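Local coordinates for chitin-binding domain 3 protein (Micromonospora aurantiaca ATCC 27029, PDB 5OPF) that probably cleaves glycosidic bonds of crystalline cellulose or chitin oxidatively, as a copper-dependent lytic polysaccharide monooxygenase, at residues F102-S107 against T174-S179; Q120-N123 against P128-W131; S146-E151 against V155-P160. One frame throughout, in Å; residues are numbered along the deposited sequence.

Contact 1: residues F102-S107 against T174-S179; sequences FFDQAS and TIWQAS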
ATOM      1  N   PHE A 102       4.564   2.369   8.962  1.00  6.16           N
ATOM      2  CA  PHE A 102       3.973   3.483   8.243  1.00  6.04           C
ATOM      3  C   PHE A 102       4.834   4.723   8.444  1.00  5.94           C
ATOM      4  O   PHE A 102       5.167   5.060   9.579  1.00  7.20           O
ATOM      5  CB  PHE A 102       2.540   3.761   8.707  1.00  6.97           C
ATOM      6  CG  PHE A 102       1.740   4.383   7.630  1.00  7.36           C
ATOM      7  CD1 PHE A 102       1.901   5.720   7.304  1.00  7.73           C
ATOM      8  CD2 PHE A 102       0.900   3.607   6.861  1.00  8.93           C
ATOM      9  CE1 PHE A 102       1.216   6.258   6.226  1.00  9.31           C
ATOM     10  CE2 PHE A 102       0.214   4.133   5.800  1.00  9.78           C
ATOM     11  CZ  PHE A 102       0.372   5.453   5.475  1.00 10.44           C
ATOM     12  N   PHE A 103       5.183   5.407   7.352  1.00  5.89           N
ATOM     13  CA  PHE A 103       5.986   6.628   7.391  1.00  6.07           C
ATOM     14  C   PHE A 103       5.151   7.797   6.885  1.00  5.80           C
ATOM     15  O   PHE A 103       4.591   7.724   5.782  1.00  6.64           O
ATOM     16  CB  PHE A 103       7.236   6.449   6.520  1.00  6.82           C
ATOM     17  CG  PHE A 103       8.078   7.688   6.357  1.00  7.40           C
ATOM     18  CD1 PHE A 103       8.542   8.404   7.445  1.00 10.37           C
ATOM     19  CD2 PHE A 103       8.398   8.142   5.083  1.00 11.83           C
ATOM     20  CE1 PHE A 103       9.326   9.546   7.264  1.00 11.54           C
ATOM     21  CE2 PHE A 103       9.177   9.274   4.903  1.00 12.84           C
ATOM     22  CZ  PHE A 103       9.626   9.979   5.993  1.00 13.02           C
ATOM     23  N   ASP A 104       5.066   8.858   7.694  1.00  5.82           N
ATOM     24  CA  ASP A 104       4.315  10.076   7.380  1.00  5.69           C
ATOM     25  C   ASP A 104       5.290  11.247   7.387  1.00  5.96           C
ATOM     26  O   ASP A 104       5.833  11.606   8.436  1.00  6.81           O
ATOM     27  CB  ASP A 104       3.195  10.293   8.400  1.00  6.91           C
ATOM     28  CG  ASP A 104       2.431  11.598   8.209  1.00  6.82           C
ATOM     29  OD1 ASP A 104       2.602  12.259   7.171  1.00  7.59           O
ATOM     30  OD2 ASP A 104       1.647  11.928   9.128  1.00  7.80           O
ATOM     31  N   GLN A 105       5.519  11.840   6.213  1.00  6.64           N
ATOM     32  CA  GLN A 105       6.386  13.012   6.117  1.00  6.92           C
ATOM     33  C   GLN A 105       5.792  14.254   6.772  1.00  7.47           C
ATOM     34  O   GLN A 105       6.538  15.185   7.099  1.00  8.39           O
ATOM     35  CB  GLN A 105       6.636  13.341   4.651  1.00  8.35           C
ATOM     36  CG  GLN A 105       7.396  12.264   3.922  1.00 10.33           C
ATOM     37  CD  GLN A 105       7.382  12.490   2.424  1.00 11.15           C
ATOM     38  OE1 GLN A 105       6.435  13.062   1.890  1.00 13.50           O
ATOM     39  NE2 GLN A 105       8.434  12.071   1.744  1.00 13.97           N
ATOM     40  N   ALA A 106       4.471  14.304   6.927  1.00  6.46           N
ATOM     41  CA  ALA A 106       3.755  15.532   7.237  1.00  7.41           C
ATOM     42  C   ALA A 106       3.228  15.618   8.662  1.00  7.44           C
ATOM     43  O   ALA A 106       2.680  16.666   9.028  1.00  8.92           O
ATOM     44  CB  ALA A 106       2.584  15.701   6.266  1.00  7.76           C
ATOM     45  N   SER A 107       3.357  14.565   9.470  1.00  7.13           N
ATOM     46  CA  SER A 107       2.904  14.579  10.862  1.00  7.37           C
ATOM     47  C   SER A 107       1.414  14.909  10.988  1.00  6.80           C
ATOM     48  O   SER A 107       1.004  15.736  11.806  1.00  8.21           O
ATOM     49  CB  SER A 107       3.766  15.517  11.710  1.00  9.05           C
ATOM     50  OG  SER A 107       5.120  15.075  11.698  1.00  9.22           O
ATOM     51  N   THR A 174      -3.410  -1.610   3.496  1.00  4.76           N
ATOM     52  CA  THR A 174      -3.371  -0.718   4.645  1.00  4.84           C
ATOM     53  C   THR A 174      -4.143   0.552   4.298  1.00  4.94           C
ATOM     54  O   THR A 174      -3.889   1.189   3.259  1.00  5.66           O
ATOM     55  CB  THR A 174      -1.916  -0.402   5.041  1.00  5.02           C
ATOM     56  OG1 THR A 174      -1.224  -1.615   5.378  1.00  5.48           O
ATOM     57  CG2 THR A 174      -1.864   0.521   6.244  1.00  5.43           C
ATOM     58  N   ILE A 175      -5.064   0.933   5.181  1.00  5.04           N
ATOM     59  CA  ILE A 175      -5.870   2.145   5.042  1.00  5.16           C
ATOM     60  C   ILE A 175      -5.490   3.087   6.176  1.00  5.25           C
ATOM     61  O   ILE A 175      -5.631   2.739   7.355  1.00  5.48           O
ATOM     62  CB  ILE A 175      -7.380   1.847   5.094  1.00  5.35           C
ATOM     63  CG1 ILE A 175      -7.766   0.835   4.015  1.00  6.86           C
ATOM     64  CG2 ILE A 175      -8.185   3.170   4.958  1.00  7.04           C
ATOM     65  CD1 ILE A 175      -9.242   0.465   4.004  1.00  8.34           C
ATOM     66  N   TRP A 176      -5.008   4.275   5.827  1.00  5.24           N
ATOM     67  CA  TRP A 176      -4.696   5.330   6.787  1.00  5.94           C
ATOM     68  C   TRP A 176      -5.732   6.439   6.657  1.00  5.54           C
ATOM     69  O   TRP A 176      -5.830   7.075   5.602  1.00  6.16           O
ATOM     70  CB  TRP A 176      -3.320   5.908   6.483  1.00  5.92           C
ATOM     71  CG  TRP A 176      -2.881   7.125   7.282  1.00  5.99           C
ATOM     72  CD1 TRP A 176      -3.231   7.486   8.562  1.00  5.62           C
ATOM     73  CD2 TRP A 176      -1.937   8.102   6.836  1.00  5.77           C
ATOM     74  NE1 TRP A 176      -2.549   8.636   8.926  1.00  5.94           N
ATOM     75  CE2 TRP A 176      -1.755   9.027   7.879  1.00  5.76           C
ATOM     76  CE3 TRP A 176      -1.245   8.292   5.643  1.00  6.00           C
ATOM     77  CZ2 TRP A 176      -0.879  10.103   7.770  1.00  7.03           C
ATOM     78  CZ3 TRP A 176      -0.391   9.364   5.533  1.00  6.71           C
ATOM     79  CH2 TRP A 176      -0.208  10.250   6.593  1.00  6.89           C
ATOM     80  N   GLN A 177      -6.496   6.688   7.721  1.00  5.76           N
ATOM     81  CA  GLN A 177      -7.366   7.856   7.799  1.00  6.00           C
ATOM     82  C   GLN A 177      -6.581   8.918   8.560  1.00  6.08           C
ATOM     83  O   GLN A 177      -6.343   8.774   9.762  1.00  6.38           O
ATOM     84  CB  GLN A 177      -8.669   7.505   8.518  1.00  6.56           C
ATOM     85  CG  GLN A 177      -9.640   8.675   8.645  1.00  7.10           C
ATOM     86  CD  GLN A 177     -10.266   9.082   7.328  1.00  6.68           C
ATOM     87  OE1 GLN A 177     -10.501   8.255   6.464  1.00  7.52           O
ATOM     88  NE2 GLN A 177     -10.572  10.358   7.186  1.00  8.18           N
ATOM     89  N   ALA A 178      -6.143   9.958   7.864  1.00  6.08           N
ATOM     90  CA  ALA A 178      -5.342  11.008   8.479  1.00  6.39           C
ATOM     91  C   ALA A 178      -6.235  11.918   9.323  1.00  6.50           C
ATOM     92  O   ALA A 178      -7.454  11.975   9.131  1.00  8.68           O
ATOM     93  CB  ALA A 178      -4.622  11.805   7.401  1.00  7.14           C
ATOM     94  N   SER A 179      -5.625  12.627  10.278  1.00  7.00           N
ATOM     95  CA  SER A 179      -6.401  13.380  11.271  1.00  7.61           C
ATOM     96  C   SER A 179      -6.589  14.865  10.964  1.00  8.03           C
ATOM     97  O   SER A 179      -7.394  15.520  11.641  1.00  9.24           O
ATOM     98  CB  SER A 179      -5.778  13.245  12.669  1.00  7.11           C
ATOM     99  OG  SER A 179      -5.828  11.899  13.107  1.00  8.00           O
TER
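Phe102 and Trp176 meet as an offset edge-to-face aromatic pair, the edge of the phenyl ring turned toward the face of the indole. Their six-membered rings have centroids 4.8 Å apart and planes inclined at 61°. The touching is done by the far end of the phenylalanine: Phe102 CE1 lies 3.2 Å from Trp176 CE3, and CZ bears on the same part of the indole. Trp176 extends its ring across the gap because CG is anti to the backbone N (chi1 173°), and Ala178, two residues on, places its CB over the rim of the opposite indole face. The remaining apolar touch is lighter, the methyl CG2 of Thr174 standing 4.2 Å from Phe102 CD2 near the plane of that ring.

The polar part belongs to Asp104. Its carboxylate crosses the outer rim of the indole, with Asp104 CG 3.4 Å from Trp176 CH2 and the two planes 65° apart. Asp104 OD1 accepts from Ala106 N at 2.8 Å, closing an Asx turn just past the end of the strand, while OD2 takes the backbone N of His108, a copper ligand. The indole N-H is spent on the Gly109 carbonyl, and Trp176 also stacks on Tyr185, another residue of the copper site.

Strands 97-104 and 169-178 belong to different sheets of the immunoglobulin-like beta-sandwich, and large aromatics suit the 10.5 Å between the axes of 102-104 and 174-178. The chemistry implies a second shell: bulky rings and a hydrogen-bonded carboxylate probably help to hold the copper-binding loop in shape.

Contact 2: residues Q120-N123 against P128-W131; sequences QGYN and PLRW
Tyr122 lies against Leu129 across a loop that joins two antiparallel strands, 110-118 and 134-140, of the beta-sandwich. Neither segment is helix or strand where they touch; the tyrosine ring meets one side chain, that of Leu129, and one backbone carbonyl, that of Pro128. Tyr122 contributes the most surface. With chi1 at 172° its ring swings away from its own backbone N and out toward the returning chain, where it crosses the leucine side chain at about a right angle.

Leu129 answers with its CD1 methyl, set over one face of the tyrosine ring and 3.9 Å from Tyr122 CZ. Its CB also comes within 3.8 Å of Tyr122 OH, which places the leucine beside the far end of the tyrosine. A branched aliphatic chain suits this buried position, since the same residue also packs on Val171 of strand 169-178 and on Leu69 and Cys70, the latter half of a disulfide with Cys188. Tyr122 reaches Val171 too, so both residues rest on a common strand.

Pro128 takes part through its backbone: its carbonyl O lies near the plane of the tyrosine ring, 3.7 Å from Tyr122 CE1, while its pyrrolidine ring turns away. Its ring-restricted phi suits the extended backbone here, which sets the carbonyl at the ring edge.

A tyrosine suits a partly exposed place, offering an aromatic surface and a polar end together. That hydroxyl makes a weak hydrogen bond to the Ser127 carbonyl, whereas Tyr122 OH stands 3.5 Å from Leu129 N at an angle too poor for bonding.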
ATOM      1  N   GLN A 120      -5.934 -17.081   2.482  1.00  6.89           N
ATOM      2  CA  GLN A 120      -5.339 -18.201   1.768  1.00  7.45           C
ATOM      3  C   GLN A 120      -6.296 -18.682   0.687  1.00  7.90           C
ATOM      4  O   GLN A 120      -7.495 -18.859   0.927  1.00  9.09           O
ATOM      5  CB  GLN A 120      -4.984 -19.334   2.730  1.00  7.88           C
ATOM      6  CG  GLN A 120      -4.049 -20.377   2.122  1.00  7.91           C
ATOM      7  CD  GLN A 120      -2.636 -19.865   1.894  1.00  7.27           C
ATOM      8  OE1 GLN A 120      -2.237 -18.842   2.446  1.00  7.01           O
ATOM      9  NE2 GLN A 120      -1.873 -20.582   1.072  1.00  8.58           N
ATOM     10  N   GLY A 121      -5.757 -18.883  -0.512  1.00  8.36           N
ATOM     11  CA  GLY A 121      -6.533 -19.194  -1.693  1.00  9.90           C
ATOM     12  C   GLY A 121      -6.573 -18.066  -2.706  1.00 10.31           C
ATOM     13  O   GLY A 121      -6.773 -18.329  -3.898  1.00 12.65           O
ATOM     14  N   TYR A 122      -6.410 -16.817  -2.262  1.00  8.43           N
ATOM     15  CA  TYR A 122      -6.330 -15.697  -3.192  1.00  7.92           C
ATOM     16  C   TYR A 122      -5.055 -15.823  -4.014  1.00  8.10           C
ATOM     17  O   TYR A 122      -3.978 -16.064  -3.460  1.00  8.93           O
ATOM     18  CB  TYR A 122      -6.326 -14.357  -2.436  1.00  8.67           C
ATOM     19  CG  TYR A 122      -6.058 -13.180  -3.353  1.00  8.08           C
ATOM     20  CD1 TYR A 122      -6.992 -12.810  -4.308  1.00  9.18           C
ATOM     21  CD2 TYR A 122      -4.870 -12.466  -3.290  1.00  7.85           C
ATOM     22  CE1 TYR A 122      -6.744 -11.760  -5.189  1.00  8.11           C
ATOM     23  CE2 TYR A 122      -4.614 -11.423  -4.163  1.00  6.77           C
ATOM     24  CZ  TYR A 122      -5.552 -11.072  -5.109  1.00  7.50           C
ATOM     25  OH  TYR A 122      -5.273 -10.044  -5.977  1.00  7.84           O
ATOM     26  N   ASN A 123      -5.168 -15.637  -5.330  1.00  8.33           N
ATOM     27  CA  ASN A 123      -4.030 -15.695  -6.249  1.00  9.03           C
ATOM     28  C   ASN A 123      -3.759 -14.315  -6.854  1.00  8.70           C
ATOM     29  O   ASN A 123      -4.403 -13.915  -7.831  1.00  9.52           O
ATOM     30  CB  ASN A 123      -4.273 -16.723  -7.344  1.00 11.10           C
ATOM     31  CG  ASN A 123      -3.033 -16.967  -8.182  1.00 10.62           C
ATOM     32  OD1 ASN A 123      -2.077 -16.198  -8.130  1.00 12.40           O
ATOM     33  ND2 ASN A 123      -3.044 -18.041  -8.957  1.00 14.10           N
ATOM     34  N   PRO A 128      -8.011 -10.093  -9.705  1.00  8.83           N
ATOM     35  CA  PRO A 128      -8.059  -8.731  -9.166  1.00  8.83           C
ATOM     36  C   PRO A 128      -8.330  -8.772  -7.672  1.00  8.02           C
ATOM     37  O   PRO A 128      -9.032  -9.658  -7.177  1.00  9.29           O
ATOM     38  CB  PRO A 128      -9.225  -8.093  -9.926  1.00 10.55           C
ATOM     39  CG  PRO A 128     -10.080  -9.230 -10.299  1.00 14.11           C
ATOM     40  CD  PRO A 128      -9.161 -10.375 -10.579  1.00 11.32           C
ATOM     41  N   LEU A 129      -7.751  -7.820  -6.951  1.00  7.50           N
ATOM     42  CA  LEU A 129      -7.950  -7.760  -5.509  1.00  7.02           C
ATOM     43  C   LEU A 129      -9.349  -7.242  -5.211  1.00  7.21           C
ATOM     44  O   LEU A 129      -9.755  -6.192  -5.718  1.00  7.78           O
ATOM     45  CB  LEU A 129      -6.904  -6.850  -4.873  1.00  7.12           C
ATOM     46  CG  LEU A 129      -6.914  -6.782  -3.343  1.00  6.64           C
ATOM     47  CD1 LEU A 129      -6.588  -8.122  -2.723  1.00  8.61           C
ATOM     48  CD2 LEU A 129      -5.953  -5.717  -2.872  1.00  6.93           C
ATOM     49  N   ARG A 130     -10.089  -7.992  -4.394  1.00  7.16           N
ATOM     50  CA  ARG A 130     -11.448  -7.656  -3.988  1.00  7.42           C
ATOM     51  C   ARG A 130     -11.508  -7.446  -2.479  1.00  7.00           C
ATOM     52  O   ARG A 130     -10.738  -8.041  -1.720  1.00  6.63           O
ATOM     53  CB  ARG A 130     -12.400  -8.810  -4.301  1.00  9.28           C
ATOM     54  CG  ARG A 130     -12.376  -9.257  -5.723  1.00 11.05           C
ATOM     55  CD  ARG A 130     -13.298 -10.444  -5.938  1.00 14.48           C
ATOM     56  NE  ARG A 130     -13.398 -10.739  -7.354  1.00 22.44           N
ATOM     57  CZ  ARG A 130     -14.064  -9.992  -8.230  1.00 18.35           C
ATOM     58  NH1 ARG A 130     -14.720  -8.900  -7.840  1.00 19.80           N
ATOM     59  NH2 ARG A 130     -14.076 -10.348  -9.501  1.00 21.93           N
ATOM     60  N   TRP A 131     -12.455  -6.622  -2.036  1.00  6.25           N
ATOM     61  CA  TRP A 131     -12.662  -6.463  -0.603  1.00  6.25           C
ATOM     62  C   TRP A 131     -12.917  -7.806   0.079  1.00  6.04           C
ATOM     63  O   TRP A 131     -12.432  -8.047   1.193  1.00  6.69           O
ATOM     64  CB  TRP A 131     -13.804  -5.486  -0.337  1.00  6.59           C
ATOM     65  CG  TRP A 131     -13.429  -4.047  -0.552  1.00  6.91           C
ATOM     66  CD1 TRP A 131     -13.634  -3.304  -1.678  1.00  6.44           C
ATOM     67  CD2 TRP A 131     -12.799  -3.172   0.394  1.00  6.79           C
ATOM     68  NE1 TRP A 131     -13.162  -2.030  -1.497  1.00  7.46           N
ATOM     69  CE2 TRP A 131     -12.647  -1.923  -0.234  1.00  7.32           C
ATOM     70  CE3 TRP A 131     -12.332  -3.325   1.699  1.00  8.75           C
ATOM     71  CZ2 TRP A 131     -12.072  -0.825   0.403  1.00  8.13           C
ATOM     72  CZ3 TRP A 131     -11.752  -2.232   2.329  1.00 11.04           C
ATOM     73  CH2 TRP A 131     -11.640  -1.001   1.680  1.00  9.16           C
TER

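Contact 3: residues S146-E151 against V155-P160; sequences SQWTRE and VSIQIP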
ATOM      1  N   SER A 146       2.123  13.431  17.764  1.00 13.89           N
ATOM      2  CA  SER A 146       3.029  13.551  18.896  1.00 17.10           C
ATOM      3  C   SER A 146       3.449  12.193  19.426  1.00 16.69           C
ATOM      4  O   SER A 146       4.468  12.107  20.122  1.00 18.82           O
ATOM      5  CB  SER A 146       2.358  14.340  20.019  1.00 16.29           C
ATOM      6  OG  SER A 146       1.183  13.679  20.440  1.00 18.70           O
ATOM      7  N   GLN A 147       2.697  11.134  19.102  1.00 13.65           N
ATOM      8  CA  GLN A 147       2.938   9.788  19.601  1.00 13.54           C
ATOM      9  C   GLN A 147       3.630   8.880  18.590  1.00 14.05           C
ATOM     10  O   GLN A 147       3.971   7.744  18.926  1.00 13.78           O
ATOM     11  CB  GLN A 147       1.611   9.149  20.011  1.00 15.44           C
ATOM     12  CG  GLN A 147       0.774  10.056  20.917  1.00 19.17           C
ATOM     13  CD  GLN A 147       1.553  10.578  22.121  1.00 14.68           C
ATOM     14  OE1 GLN A 147       1.721  11.790  22.307  1.00 19.98           O
ATOM     15  NE2 GLN A 147       2.049   9.659  22.941  1.00 18.03           N
ATOM     16  N   TRP A 148       3.841   9.348  17.369  1.00  9.71           N
ATOM     17  CA  TRP A 148       4.610   8.606  16.393  1.00  9.10           C
ATOM     18  C   TRP A 148       6.104   8.793  16.670  1.00 10.26           C
ATOM     19  O   TRP A 148       6.547   9.773  17.297  1.00 13.20           O
ATOM     20  CB  TRP A 148       4.286   9.106  14.989  1.00  8.37           C
ATOM     21  CG  TRP A 148       2.887   8.856  14.480  1.00  7.48           C
ATOM     22  CD1 TRP A 148       1.706   9.066  15.133  1.00  7.39           C
ATOM     23  CD2 TRP A 148       2.544   8.408  13.170  1.00  6.90           C
ATOM     24  NE1 TRP A 148       0.647   8.760  14.306  1.00  7.88           N
ATOM     25  CE2 TRP A 148       1.138   8.359  13.091  1.00  6.69           C
ATOM     26  CE3 TRP A 148       3.299   8.048  12.042  1.00  6.95           C
ATOM     27  CZ2 TRP A 148       0.470   7.957  11.934  1.00  7.87           C
ATOM     28  CZ3 TRP A 148       2.643   7.650  10.900  1.00  7.34           C
ATOM     29  CH2 TRP A 148       1.243   7.608  10.849  1.00  7.58           C
ATOM     30  N   THR A 149       6.887   7.860  16.156  1.00 10.28           N
ATOM     31  CA  THR A 149       8.322   7.837  16.383  1.00 11.58           C
ATOM     32  C   THR A 149       9.010   8.847  15.470  1.00 11.91           C
ATOM     33  O   THR A 149       8.728   8.918  14.270  1.00 11.10           O
ATOM     34  CB  THR A 149       8.817   6.418  16.107  1.00 11.71           C
ATOM     35  OG1 THR A 149       8.112   5.525  16.983  1.00 11.74           O
ATOM     36  CG2 THR A 149      10.324   6.288  16.315  1.00 13.31           C
ATOM     37  N   ARG A 150       9.921   9.627  16.036  1.00 13.44           N
ATOM     38  CA  ARG A 150      10.639  10.623  15.256  1.00 14.23           C
ATOM     39  C   ARG A 150      11.529   9.956  14.215  1.00 14.34           C
ATOM     40  O   ARG A 150      12.246   8.990  14.503  1.00 14.89           O
ATOM     41  CB  ARG A 150      11.488  11.484  16.195  1.00 16.31           C
ATOM     42  CG  ARG A 150      12.414  12.470  15.508  1.00 20.37           C
ATOM     43  CD  ARG A 150      13.217  13.254  16.533  1.00 26.70           C
ATOM     44  NE  ARG A 150      14.511  13.701  16.018  1.00 31.33           N
ATOM     45  CZ  ARG A 150      15.435  14.311  16.755  1.00 32.48           C
ATOM     46  NH1 ARG A 150      15.212  14.547  18.041  1.00 34.57           N
ATOM     47  NH2 ARG A 150      16.588  14.684  16.210  1.00 35.98           N
ATOM     48  N   GLU A 151      11.499  10.494  12.996  1.00 14.13           N
ATOM     49  CA  GLU A 151      12.392  10.077  11.924  1.00 14.66           C
ATOM     50  C   GLU A 151      13.063  11.308  11.339  1.00 16.12           C
ATOM     51  O   GLU A 151      12.733  12.443  11.687  1.00 16.63           O
ATOM     52  CB  GLU A 151      11.627   9.356  10.805  1.00 14.31           C
ATOM     53  CG  GLU A 151      10.883   8.099  11.234  1.00 13.67           C
ATOM     54  CD  GLU A 151      11.787   6.884  11.382  1.00 17.68           C
ATOM     55  OE1 GLU A 151      13.016   7.006  11.163  1.00 22.14           O
ATOM     56  OE2 GLU A 151      11.274   5.793  11.722  1.00 18.04           O
ATOM     57  N   VAL A 155       7.748  11.185  10.597  1.00  7.44           N
ATOM     58  CA  VAL A 155       7.507  10.337  11.754  1.00  7.19           C
ATOM     59  C   VAL A 155       7.036   8.982  11.248  1.00  6.87           C
ATOM     60  O   VAL A 155       6.573   8.840  10.115  1.00  6.99           O
ATOM     61  CB  VAL A 155       6.470  10.961  12.723  1.00  7.46           C
ATOM     62  CG1 VAL A 155       7.018  12.240  13.350  1.00  8.68           C
ATOM     63  CG2 VAL A 155       5.144  11.244  12.017  1.00  8.02           C
ATOM     64  N   SER A 156       7.136   7.975  12.104  1.00  6.98           N
ATOM     65  CA  SER A 156       6.720   6.634  11.716  1.00  6.73           C
ATOM     66  C   SER A 156       6.025   5.928  12.868  1.00  6.87           C
ATOM     67  O   SER A 156       6.103   6.332  14.025  1.00  7.40           O
ATOM     68  CB  SER A 156       7.892   5.785  11.239  1.00  7.59           C
ATOM     69  OG  SER A 156       8.796   5.520  12.302  1.00  9.46           O
ATOM     70  N   ILE A 157       5.342   4.840  12.540  1.00  7.09           N
ATOM     71  CA  ILE A 157       4.748   3.993  13.560  1.00  7.71           C
ATOM     72  C   ILE A 157       4.663   2.572  13.031  1.00  7.36           C
ATOM     73  O   ILE A 157       4.524   2.350  11.822  1.00  7.34           O
ATOM     74  CB  ILE A 157       3.377   4.547  14.011  1.00  7.62           C
ATOM     75  CG1 ILE A 157       2.960   3.881  15.324  1.00 10.72           C
ATOM     76  CG2 ILE A 157       2.322   4.392  12.911  1.00  8.83           C
ATOM     77  CD1 ILE A 157       1.874   4.646  16.054  1.00 12.41           C
ATOM     78  N   GLN A 158       4.747   1.602  13.939  1.00  8.00           N
ATOM     79  CA  GLN A 158       4.628   0.192  13.594  1.00  8.28           C
ATOM     80  C   GLN A 158       3.271  -0.328  14.051  1.00  9.32           C
ATOM     81  O   GLN A 158       2.894  -0.142  15.210  1.00 10.69           O
ATOM     82  CB  GLN A 158       5.734  -0.630  14.261  1.00 10.93           C
ATOM     83  CG  GLN A 158       7.161  -0.223  13.890  1.00 13.74           C
ATOM     84  CD  GLN A 158       7.711  -0.929  12.664  1.00 15.11           C
ATOM     85  OE1 GLN A 158       7.031  -1.730  12.028  1.00 15.11           O
ATOM     86  NE2 GLN A 158       8.958  -0.631  12.330  1.00 19.58           N
ATOM     87  N   ILE A 159       2.551  -0.994  13.153  1.00  8.97           N
ATOM     88  CA  ILE A 159       1.242  -1.579  13.444  1.00  8.58           C
ATOM     89  C   ILE A 159       1.396  -3.096  13.468  1.00  8.03           C
ATOM     90  O   ILE A 159       1.680  -3.703  12.424  1.00  8.26           O
ATOM     91  CB  ILE A 159       0.184  -1.174  12.410  1.00  9.03           C
ATOM     92  CG1 ILE A 159       0.048   0.349  12.307  1.00 11.92           C
ATOM     93  CG2 ILE A 159      -1.153  -1.795  12.765  1.00  9.86           C
ATOM     94  CD1 ILE A 159       0.598   0.938  11.047  1.00 12.48           C
ATOM     95  N   PRO A 160       1.193  -3.747  14.607  1.00  7.51           N
ATOM     96  CA  PRO A 160       1.222  -5.215  14.638  1.00  8.09           C
ATOM     97  C   PRO A 160       0.089  -5.810  13.824  1.00  8.23           C
ATOM     98  O   PRO A 160      -1.021  -5.279  13.788  1.00  9.28           O
ATOM     99  CB  PRO A 160       1.055  -5.549  16.127  1.00  9.49           C
ATOM    100  CG  PRO A 160       1.401  -4.291  16.845  1.00 10.77           C
ATOM    101  CD  PRO A 160       0.985  -3.170  15.943  1.00  8.68           C
TER
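Trp148 lays one face of its indole against Ile157, whose CG2 methyl stands 3.8 Å from the centroid of the six-membered ring and only 7° off the ring normal, a well-centred CH-pi contact. Val155 crosses the tryptophan at about a right angle, and the two CB atoms, of Trp148 and Val155, are 3.7 Å apart. Branched residues give this side a firm hydrocarbon surface. The indole N-H is satisfied by the Thr143 carbonyl, and the ring also packs on Asp104, Ala110 and Ile113, so a large, mainly apolar side chain suits its burial between sheets.

Strands 149-151 and 154-162 form a beta hairpin at the margin of the four-stranded antiparallel sheet. Thr149 and Ser156 are its hydrogen-bonded pair: Thr149 N reaches Ser156 O at 2.7 Å, and Ser156 N returns the bond to Thr149 O at 2.8 Å. Arg150 and Val155 make the following non-hydrogen-bonded pair.

The face carrying Thr149 and Ser156 is polar. Ser156 is buried there and gripped by Glu151: its OG donates to Glu151 OE2 at 2.6 Å, on the anti lone pair of that oxygen, and the bend in the glutamate chain at chi2 (-79°) helps bring the carboxylate back over the serine. Lys101 forms a long, weak ion pair with the same oxygen. The loose, solvent side lies at Thr149 and Arg150, both exposed. Thr149 CB lies 3.4 Å from Ser156 O, brought there by the backbone pairing, while the long side chain of Arg150 runs outward from the hairpin.

In the fold
Contacts 1 and 3 lie on the same side of the chain's centre, about 10 Å apart between centres, and share the four-stranded antiparallel sheet: strands 97-104 and 154-162 are neighbours in it, with probable backbone bonds from Asp104 N to Val155 O and from Phe102 N to Ile157 O. Contact 2 sits on the opposite side, about 25 Å and 29 Å from the centres of contacts 1 and 3, yet reaches contact 1 where Trp131 packs on Ile175. Along the chain, contact 2 precedes contact 3, and both fall between the halves of contact 1. Contacts 1 and 3 thus lie toward the copper site of His1, His108 and Tyr185, whereas contact 2 shapes the sandwich's far end.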